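Local coordinates for flagellar motor switch protein FliG (Thermotoga maritima, PDB 3AJC) that probably forms part of the switch complex at the base of the flagellar basal body that sets the direction of flagellar rotation, at residues K137-V150 against I207-I219. Numbering follows the deposited sequence.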
ATOM      1  N   LYS A 137      -7.499  -4.933  13.069  1.00 39.44           N
ATOM      2  CA  LYS A 137      -6.532  -5.901  13.567  1.00 41.43           C
ATOM      3  C   LYS A 137      -5.865  -5.407  14.848  1.00 41.86           C
ATOM      4  O   LYS A 137      -5.315  -6.204  15.607  1.00 43.38           O
ATOM      5  CB  LYS A 137      -5.432  -6.149  12.524  1.00 44.05           C
ATOM      6  CG  LYS A 137      -5.455  -7.523  11.866  1.00 49.86           C
ATOM      7  CD  LYS A 137      -6.595  -7.655  10.867  1.00 52.65           C
ATOM      8  CE  LYS A 137      -6.898  -9.131  10.576  1.00 58.07           C
ATOM      9  NZ  LYS A 137      -6.814  -9.970  11.824  1.00 59.75           N
ATOM     10  N   LEU A 138      -5.903  -4.100  15.086  1.00 40.40           N
ATOM     11  CA  LEU A 138      -5.250  -3.522  16.258  1.00 41.24           C
ATOM     12  C   LEU A 138      -6.033  -3.661  17.554  1.00 40.67           C
ATOM     13  O   LEU A 138      -7.265  -3.693  17.543  1.00 39.43           O
ATOM     14  CB  LEU A 138      -4.948  -2.042  16.008  1.00 41.67           C
ATOM     15  CG  LEU A 138      -4.285  -1.709  14.668  1.00 43.13           C
ATOM     16  CD1 LEU A 138      -3.892  -0.231  14.634  1.00 43.09           C
ATOM     17  CD2 LEU A 138      -3.060  -2.593  14.471  1.00 44.56           C
ATOM     18  N   ASP A 139      -5.314  -3.755  18.673  1.00 41.40           N
ATOM     19  CA  ASP A 139      -5.976  -3.860  19.967  1.00 44.16           C
ATOM     20  C   ASP A 139      -6.383  -2.456  20.401  1.00 43.66           C
ATOM     21  O   ASP A 139      -5.784  -1.470  19.969  1.00 42.40           O
ATOM     22  CB  ASP A 139      -5.060  -4.490  21.017  1.00 47.62           C
ATOM     23  CG  ASP A 139      -4.064  -3.511  21.584  1.00 53.29           C
ATOM     24  OD1 ASP A 139      -3.101  -3.158  20.869  1.00 55.73           O
ATOM     25  OD2 ASP A 139      -4.251  -3.091  22.749  1.00 56.82           O
ATOM     26  N   ASP A 140      -7.409  -2.380  21.242  1.00 44.51           N
ATOM     27  CA  ASP A 140      -7.948  -1.116  21.729  1.00 46.42           C
ATOM     28  C   ASP A 140      -6.944  -0.082  22.231  1.00 46.06           C
ATOM     29  O   ASP A 140      -7.099   1.105  21.953  1.00 46.38           O
ATOM     30  CB  ASP A 140      -9.010  -1.395  22.799  1.00 48.19           C
ATOM     31  CG  ASP A 140     -10.342  -1.832  22.197  1.00 51.29           C
ATOM     32  OD1 ASP A 140     -10.332  -2.526  21.162  1.00 52.56           O
ATOM     33  OD2 ASP A 140     -11.403  -1.488  22.763  1.00 56.14           O
ATOM     34  N   ARG A 141      -5.918  -0.512  22.957  1.00 46.12           N
ATOM     35  CA  ARG A 141      -4.924   0.435  23.458  1.00 46.75           C
ATOM     36  C   ARG A 141      -4.194   1.093  22.291  1.00 44.89           C
ATOM     37  O   ARG A 141      -4.037   2.312  22.258  1.00 45.35           O
ATOM     38  CB  ARG A 141      -3.917  -0.266  24.372  1.00 50.65           C
ATOM     39  CG  ARG A 141      -4.550  -1.049  25.517  1.00 57.94           C
ATOM     40  CD  ARG A 141      -4.125  -0.509  26.878  1.00 61.84           C
ATOM     41  NE  ARG A 141      -4.775   0.758  27.205  1.00 66.39           N
ATOM     42  CZ  ARG A 141      -4.432   1.532  28.232  1.00 68.54           C
ATOM     43  NH1 ARG A 141      -3.436   1.169  29.036  1.00 68.20           N
ATOM     44  NH2 ARG A 141      -5.087   2.665  28.461  1.00 69.79           N
ATOM     45  N   SER A 142      -3.747   0.280  21.339  1.00 42.27           N
ATOM     46  CA  SER A 142      -3.045   0.785  20.162  1.00 39.89           C
ATOM     47  C   SER A 142      -3.901   1.806  19.414  1.00 39.01           C
ATOM     48  O   SER A 142      -3.412   2.846  18.976  1.00 36.79           O
ATOM     49  CB  SER A 142      -2.693  -0.369  19.218  1.00 40.60           C
ATOM     50  OG  SER A 142      -1.626  -1.141  19.731  1.00 40.47           O
ATOM     51  N   ILE A 143      -5.181   1.488  19.259  1.00 38.00           N
ATOM     52  CA  ILE A 143      -6.119   2.371  18.577  1.00 38.19           C
ATOM     53  C   ILE A 143      -6.199   3.740  19.283  1.00 38.82           C
ATOM     54  O   ILE A 143      -6.198   4.779  18.622  1.00 37.82           O
ATOM     55  CB  ILE A 143      -7.511   1.706  18.500  1.00 35.83           C
ATOM     56  CG1 ILE A 143      -7.424   0.482  17.579  1.00 35.29           C
ATOM     57  CG2 ILE A 143      -8.555   2.701  18.028  1.00 36.50           C
ATOM     58  CD1 ILE A 143      -8.733  -0.248  17.372  1.00 31.82           C
ATOM     59  N   GLN A 144      -6.254   3.731  20.615  1.00 39.17           N
ATOM     60  CA  GLN A 144      -6.288   4.969  21.395  1.00 41.14           C
ATOM     61  C   GLN A 144      -4.989   5.744  21.158  1.00 41.52           C
ATOM     62  O   GLN A 144      -4.993   6.958  20.971  1.00 43.53           O
ATOM     63  CB  GLN A 144      -6.442   4.648  22.883  1.00 41.60           C
ATOM     64  CG  GLN A 144      -7.843   4.190  23.281  1.00 41.76           C
ATOM     65  CD  GLN A 144      -7.851   3.302  24.523  1.00 43.64           C
ATOM     66  OE1 GLN A 144      -7.003   3.439  25.407  1.00 45.43           O
ATOM     67  NE2 GLN A 144      -8.825   2.396  24.597  1.00 40.68           N
ATOM     68  N   LEU A 145      -3.872   5.034  21.161  1.00 42.70           N
ATOM     69  CA  LEU A 145      -2.578   5.654  20.912  1.00 43.37           C
ATOM     70  C   LEU A 145      -2.654   6.452  19.599  1.00 42.57           C
ATOM     71  O   LEU A 145      -2.226   7.608  19.521  1.00 41.22           O
ATOM     72  CB  LEU A 145      -1.512   4.566  20.776  1.00 47.09           C
ATOM     73  CG  LEU A 145      -0.046   4.931  21.003  1.00 51.93           C
ATOM     74  CD1 LEU A 145       0.279   4.748  22.491  1.00 52.97           C
ATOM     75  CD2 LEU A 145       0.857   4.036  20.150  1.00 53.31           C
ATOM     76  N   VAL A 146      -3.210   5.814  18.571  1.00 39.15           N
ATOM     77  CA  VAL A 146      -3.341   6.418  17.252  1.00 36.48           C
ATOM     78  C   VAL A 146      -4.270   7.636  17.231  1.00 34.99           C
ATOM     79  O   VAL A 146      -3.945   8.659  16.626  1.00 32.35           O
ATOM     80  CB  VAL A 146      -3.850   5.359  16.228  1.00 35.74           C
ATOM     81  CG1 VAL A 146      -4.091   5.994  14.850  1.00 29.81           C
ATOM     82  CG2 VAL A 146      -2.838   4.230  16.127  1.00 33.99           C
ATOM     83  N   LEU A 147      -5.418   7.516  17.890  1.00 34.96           N
ATOM     84  CA  LEU A 147      -6.406   8.589  17.936  1.00 37.43           C
ATOM     85  C   LEU A 147      -5.879   9.929  18.457  1.00 39.12           C
ATOM     86  O   LEU A 147      -6.247  10.994  17.952  1.00 37.70           O
ATOM     87  CB  LEU A 147      -7.613   8.141  18.761  1.00 36.39           C
ATOM     88  CG  LEU A 147      -8.412   6.989  18.137  1.00 35.91           C
ATOM     89  CD1 LEU A 147      -9.641   6.714  18.976  1.00 36.80           C
ATOM     90  CD2 LEU A 147      -8.818   7.341  16.716  1.00 34.08           C
ATOM     91  N   ARG A 148      -5.004   9.884  19.452  1.00 41.65           N
ATOM     92  CA  ARG A 148      -4.449  11.116  19.994  1.00 45.04           C
ATOM     93  C   ARG A 148      -3.633  11.881  18.958  1.00 43.76           C
ATOM     94  O   ARG A 148      -3.315  13.054  19.158  1.00 42.11           O
ATOM     95  CB  ARG A 148      -3.580  10.810  21.217  1.00 50.07           C
ATOM     96  CG  ARG A 148      -4.390  10.429  22.454  1.00 57.45           C
ATOM     97  CD  ARG A 148      -3.495  10.012  23.615  1.00 62.39           C
ATOM     98  NE  ARG A 148      -2.632   8.895  23.251  1.00 66.98           N
ATOM     99  CZ  ARG A 148      -1.962   8.153  24.126  1.00 71.33           C
ATOM    100  NH1 ARG A 148      -2.062   8.415  25.425  1.00 74.14           N
ATOM    101  NH2 ARG A 148      -1.196   7.150  23.709  1.00 72.11           N
ATOM    102  N   GLU A 149      -3.313  11.220  17.845  1.00 40.18           N
ATOM    103  CA  GLU A 149      -2.515  11.834  16.786  1.00 37.51           C
ATOM    104  C   GLU A 149      -3.343  12.259  15.576  1.00 34.38           C
ATOM    105  O   GLU A 149      -2.787  12.699  14.570  1.00 34.08           O
ATOM    106  CB  GLU A 149      -1.451  10.845  16.323  1.00 41.84           C
ATOM    107  CG  GLU A 149      -0.694  10.187  17.466  1.00 47.41           C
ATOM    108  CD  GLU A 149       0.500  10.999  17.924  1.00 51.06           C
ATOM    109  OE1 GLU A 149       0.992  10.750  19.048  1.00 54.84           O
ATOM    110  OE2 GLU A 149       0.955  11.875  17.154  1.00 51.78           O
ATOM    111  N   VAL A 150      -4.664  12.142  15.674  1.00 29.93           N
ATOM    112  CA  VAL A 150      -5.536  12.477  14.554  1.00 28.25           C
ATOM    113  C   VAL A 150      -6.493  13.639  14.805  1.00 27.20           C
ATOM    114  O   VAL A 150      -7.272  13.604  15.751  1.00 26.51           O
ATOM    115  CB  VAL A 150      -6.382  11.241  14.152  1.00 30.81           C
ATOM    116  CG1 VAL A 150      -7.196  11.549  12.875  1.00 25.98           C
ATOM    117  CG2 VAL A 150      -5.458  10.024  13.962  1.00 31.18           C
ATOM    118  N   ILE A 207       0.402   7.651  10.235  1.00 33.91           N
ATOM    119  CA  ILE A 207       0.557   7.792  11.681  1.00 35.84           C
ATOM    120  C   ILE A 207       0.834   6.408  12.280  1.00 36.76           C
ATOM    121  O   ILE A 207       1.707   6.246  13.125  1.00 37.97           O
ATOM    122  CB  ILE A 207      -0.727   8.380  12.339  1.00 35.53           C
ATOM    123  CG1 ILE A 207      -0.885   9.854  11.955  1.00 35.79           C
ATOM    124  CG2 ILE A 207      -0.676   8.210  13.854  1.00 31.14           C
ATOM    125  CD1 ILE A 207      -2.137  10.485  12.520  1.00 36.35           C
ATOM    126  N   ILE A 208       0.079   5.414  11.829  1.00 38.63           N
ATOM    127  CA  ILE A 208       0.236   4.043  12.305  1.00 39.53           C
ATOM    128  C   ILE A 208       1.611   3.481  11.924  1.00 42.04           C
ATOM    129  O   ILE A 208       2.302   2.876  12.748  1.00 38.92           O
ATOM    130  CB  ILE A 208      -0.889   3.154  11.724  1.00 37.23           C
ATOM    131  CG1 ILE A 208      -2.228   3.567  12.354  1.00 36.69           C
ATOM    132  CG2 ILE A 208      -0.590   1.668  11.964  1.00 33.77           C
ATOM    133  CD1 ILE A 208      -3.461   2.976  11.674  1.00 33.05           C
ATOM    134  N   ARG A 209       2.010   3.691  10.675  1.00 45.10           N
ATOM    135  CA  ARG A 209       3.302   3.200  10.217  1.00 50.14           C
ATOM    136  C   ARG A 209       4.441   3.799  11.050  1.00 52.47           C
ATOM    137  O   ARG A 209       5.436   3.126  11.329  1.00 52.58           O
ATOM    138  CB  ARG A 209       3.489   3.531   8.736  1.00 51.10           C
ATOM    139  CG  ARG A 209       4.516   2.664   8.035  1.00 56.34           C
ATOM    140  CD  ARG A 209       4.406   2.820   6.535  1.00 59.86           C
ATOM    141  NE  ARG A 209       4.833   4.139   6.081  1.00 62.68           N
ATOM    142  CZ  ARG A 209       4.205   4.847   5.147  1.00 64.59           C
ATOM    143  NH1 ARG A 209       3.109   4.366   4.567  1.00 63.93           N
ATOM    144  NH2 ARG A 209       4.677   6.033   4.785  1.00 64.86           N
ATOM    145  N   ARG A 210       4.285   5.059  11.452  1.00 54.69           N
ATOM    146  CA  ARG A 210       5.297   5.738  12.259  1.00 58.12           C
ATOM    147  C   ARG A 210       5.284   5.283  13.716  1.00 59.09           C
ATOM    148  O   ARG A 210       6.336   5.170  14.347  1.00 58.75           O
ATOM    149  CB  ARG A 210       5.096   7.255  12.209  1.00 60.15           C
ATOM    150  CG  ARG A 210       5.993   8.022  13.168  1.00 63.58           C
ATOM    151  CD  ARG A 210       5.829   9.528  13.007  1.00 67.91           C
ATOM    152  NE  ARG A 210       4.458   9.967  13.257  1.00 71.33           N
ATOM    153  CZ  ARG A 210       3.867   9.947  14.448  1.00 72.56           C
ATOM    154  NH1 ARG A 210       4.524   9.509  15.516  1.00 72.78           N
ATOM    155  NH2 ARG A 210       2.613  10.367  14.569  1.00 73.98           N
ATOM    156  N   LEU A 211       4.095   5.027  14.253  1.00 60.65           N
ATOM    157  CA  LEU A 211       3.978   4.583  15.638  1.00 62.13           C
ATOM    158  C   LEU A 211       4.451   3.151  15.839  1.00 64.23           C
ATOM    159  O   LEU A 211       4.661   2.719  16.969  1.00 63.73           O
ATOM    160  CB  LEU A 211       2.540   4.726  16.134  1.00 59.79           C
ATOM    161  CG  LEU A 211       2.122   6.141  16.528  1.00 59.63           C
ATOM    162  CD1 LEU A 211       0.696   6.120  17.047  1.00 58.20           C
ATOM    163  CD2 LEU A 211       3.065   6.680  17.601  1.00 59.39           C
ATOM    164  N   GLU A 212       4.619   2.411  14.749  1.00 67.23           N
ATOM    165  CA  GLU A 212       5.090   1.042  14.870  1.00 72.16           C
ATOM    166  C   GLU A 212       6.594   1.009  14.640  1.00 74.51           C
ATOM    167  O   GLU A 212       7.288   0.113  15.125  1.00 75.36           O
ATOM    168  CB  GLU A 212       4.366   0.126  13.886  1.00 72.79           C
ATOM    169  CG  GLU A 212       4.560   0.460  12.432  1.00 76.03           C
ATOM    170  CD  GLU A 212       3.790  -0.488  11.543  1.00 77.94           C
ATOM    171  OE1 GLU A 212       3.944  -1.712  11.731  1.00 79.87           O
ATOM    172  OE2 GLU A 212       3.036  -0.021  10.663  1.00 78.68           O
ATOM    173  N   GLU A 213       7.092   1.989  13.890  1.00 76.73           N
ATOM    174  CA  GLU A 213       8.523   2.103  13.635  1.00 77.74           C
ATOM    175  C   GLU A 213       9.111   2.458  14.991  1.00 77.78           C
ATOM    176  O   GLU A 213      10.260   2.142  15.300  1.00 78.25           O
ATOM    177  CB  GLU A 213       8.796   3.225  12.634  1.00 79.40           C
ATOM    178  CG  GLU A 213       8.440   2.874  11.202  1.00 81.56           C
ATOM    179  CD  GLU A 213       9.607   2.267  10.446  1.00 83.18           C
ATOM    180  OE1 GLU A 213       9.408   1.848   9.286  1.00 84.14           O
ATOM    181  OE2 GLU A 213      10.724   2.216  11.010  1.00 83.82           O
ATOM    182  N   ALA A 214       8.290   3.119  15.800  1.00 78.31           N
ATOM    183  CA  ALA A 214       8.665   3.518  17.148  1.00 78.80           C
ATOM    184  C   ALA A 214       8.394   2.328  18.068  1.00 79.46           C
ATOM    185  O   ALA A 214       8.397   2.456  19.294  1.00 80.41           O
ATOM    186  CB  ALA A 214       7.836   4.722  17.586  1.00 77.94           C
ATOM    187  N   GLY A 215       8.142   1.174  17.452  1.00 79.54           N
ATOM    188  CA  GLY A 215       7.877  -0.048  18.191  1.00 78.85           C
ATOM    189  C   GLY A 215       6.769  -0.006  19.229  1.00 78.59           C
ATOM    190  O   GLY A 215       6.737  -0.852  20.124  1.00 78.35           O
ATOM    191  N   GLU A 216       5.853   0.951  19.123  1.00 78.88           N
ATOM    192  CA  GLU A 216       4.772   1.039  20.098  1.00 79.42           C
ATOM    193  C   GLU A 216       3.361   0.746  19.575  1.00 78.50           C
ATOM    194  O   GLU A 216       2.383   1.320  20.057  1.00 78.34           O
ATOM    195  CB  GLU A 216       4.803   2.407  20.794  1.00 81.15           C
ATOM    196  CG  GLU A 216       4.917   3.603  19.863  1.00 84.43           C
ATOM    197  CD  GLU A 216       4.864   4.923  20.614  1.00 85.53           C
ATOM    198  OE1 GLU A 216       3.857   5.168  21.313  1.00 86.16           O
ATOM    199  OE2 GLU A 216       5.826   5.712  20.506  1.00 86.14           O
ATOM    200  N   ILE A 217       3.257  -0.154  18.600  1.00 77.57           N
ATOM    201  CA  ILE A 217       1.960  -0.543  18.038  1.00 77.07           C
ATOM    202  C   ILE A 217       1.814  -2.063  18.070  1.00 76.60           C
ATOM    203  O   ILE A 217       2.634  -2.792  17.510  1.00 75.75           O
ATOM    204  CB  ILE A 217       1.782  -0.033  16.581  1.00 77.83           C
ATOM    205  CG1 ILE A 217       1.319   1.427  16.605  1.00 77.54           C
ATOM    206  CG2 ILE A 217       0.779  -0.909  15.826  1.00 77.23           C
ATOM    207  CD1 ILE A 217       0.939   1.988  15.248  1.00 78.00           C
ATOM    208  N   VAL A 218       0.755  -2.526  18.723  1.00 76.33           N
ATOM    209  CA  VAL A 218       0.500  -3.953  18.881  1.00 76.00           C
ATOM    210  C   VAL A 218      -0.711  -4.478  18.114  1.00 75.81           C
ATOM    211  O   VAL A 218      -1.811  -3.931  18.211  1.00 74.69           O
ATOM    212  CB  VAL A 218       0.294  -4.297  20.370  1.00 75.75           C
ATOM    213  CG1 VAL A 218       0.080  -5.793  20.532  1.00 75.59           C
ATOM    214  CG2 VAL A 218       1.482  -3.811  21.187  1.00 75.58           C
ATOM    215  N   ILE A 219      -0.504  -5.558  17.365  1.00 76.14           N
ATOM    216  CA  ILE A 219      -1.583  -6.172  16.597  1.00 76.54           C
ATOM    217  C   ILE A 219      -2.417  -7.082  17.502  1.00 76.66           C
ATOM    218  O   ILE A 219      -3.660  -6.972  17.465  1.00 75.99           O
ATOM    219  CB  ILE A 219      -1.033  -6.996  15.394  1.00 76.97           C
ATOM    220  CG1 ILE A 219      -0.535  -6.053  14.289  1.00 77.17           C
ATOM    221  CG2 ILE A 219      -2.122  -7.910  14.838  1.00 76.41           C
ATOM    222  CD1 ILE A 219       0.660  -5.192  14.674  1.00 78.50           C
TER
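V146 pushes its two methyls into a hollow lined by I207, I208 and L211: CG1 faces I207 CG2, and CG2 lies against I208 CG1 at 3.9 Å. The side chains slant across one another rather than running alongside; the axes of 140-147 and 207-213 approach to 10.3 Å, with their N-to-C directions 114° apart. L145 fills the next hollow. With CG anti to the backbone N (chi1 -159°), its CD2 lands 3.7 Å from L211 CD1 and also faces the carbonyl oxygen and OE1 of E216, the two side chains crossing at about a right angle. Beyond them, I207 sends CD1 between E149 and V150, reaching V150 CG2 at 3.6 Å, while at the outer end of the contact E149 meets the edge of the R210 guanidinium, their planes oblique, in a salt bridge whose hydrogen bond from R210 NH2 to E149 OE2, at 3.4 Å, is weak. Both segments belong to the all-helical C-terminal domain of FliG, and a Schellman motif with G215 at C-prime (E216 N to L211 O, G215 N weakly to E212 O) ends helix 194-213 and turns the chain back, so that I217-I219 pass the start of helix 140-147. There S142 OG accepts V218 N at 2.9 Å (158°) and donates to D139 OD1 at 2.7 Å, met on the syn side of the carboxylate. The other oxygen, OD2, caps R141 N, identifying D139 as the N-cap. An alanine at D139 would remove both acceptors, and the S142 hydroxyl would probably be freer to turn from V218 N while R141 N lost its cap. Next to this polar row, L138 reaches loosely across, CD1 toward I208 CD1 and CD2 toward I217 CG2 and I219 CG1, the last at 4.3 Å.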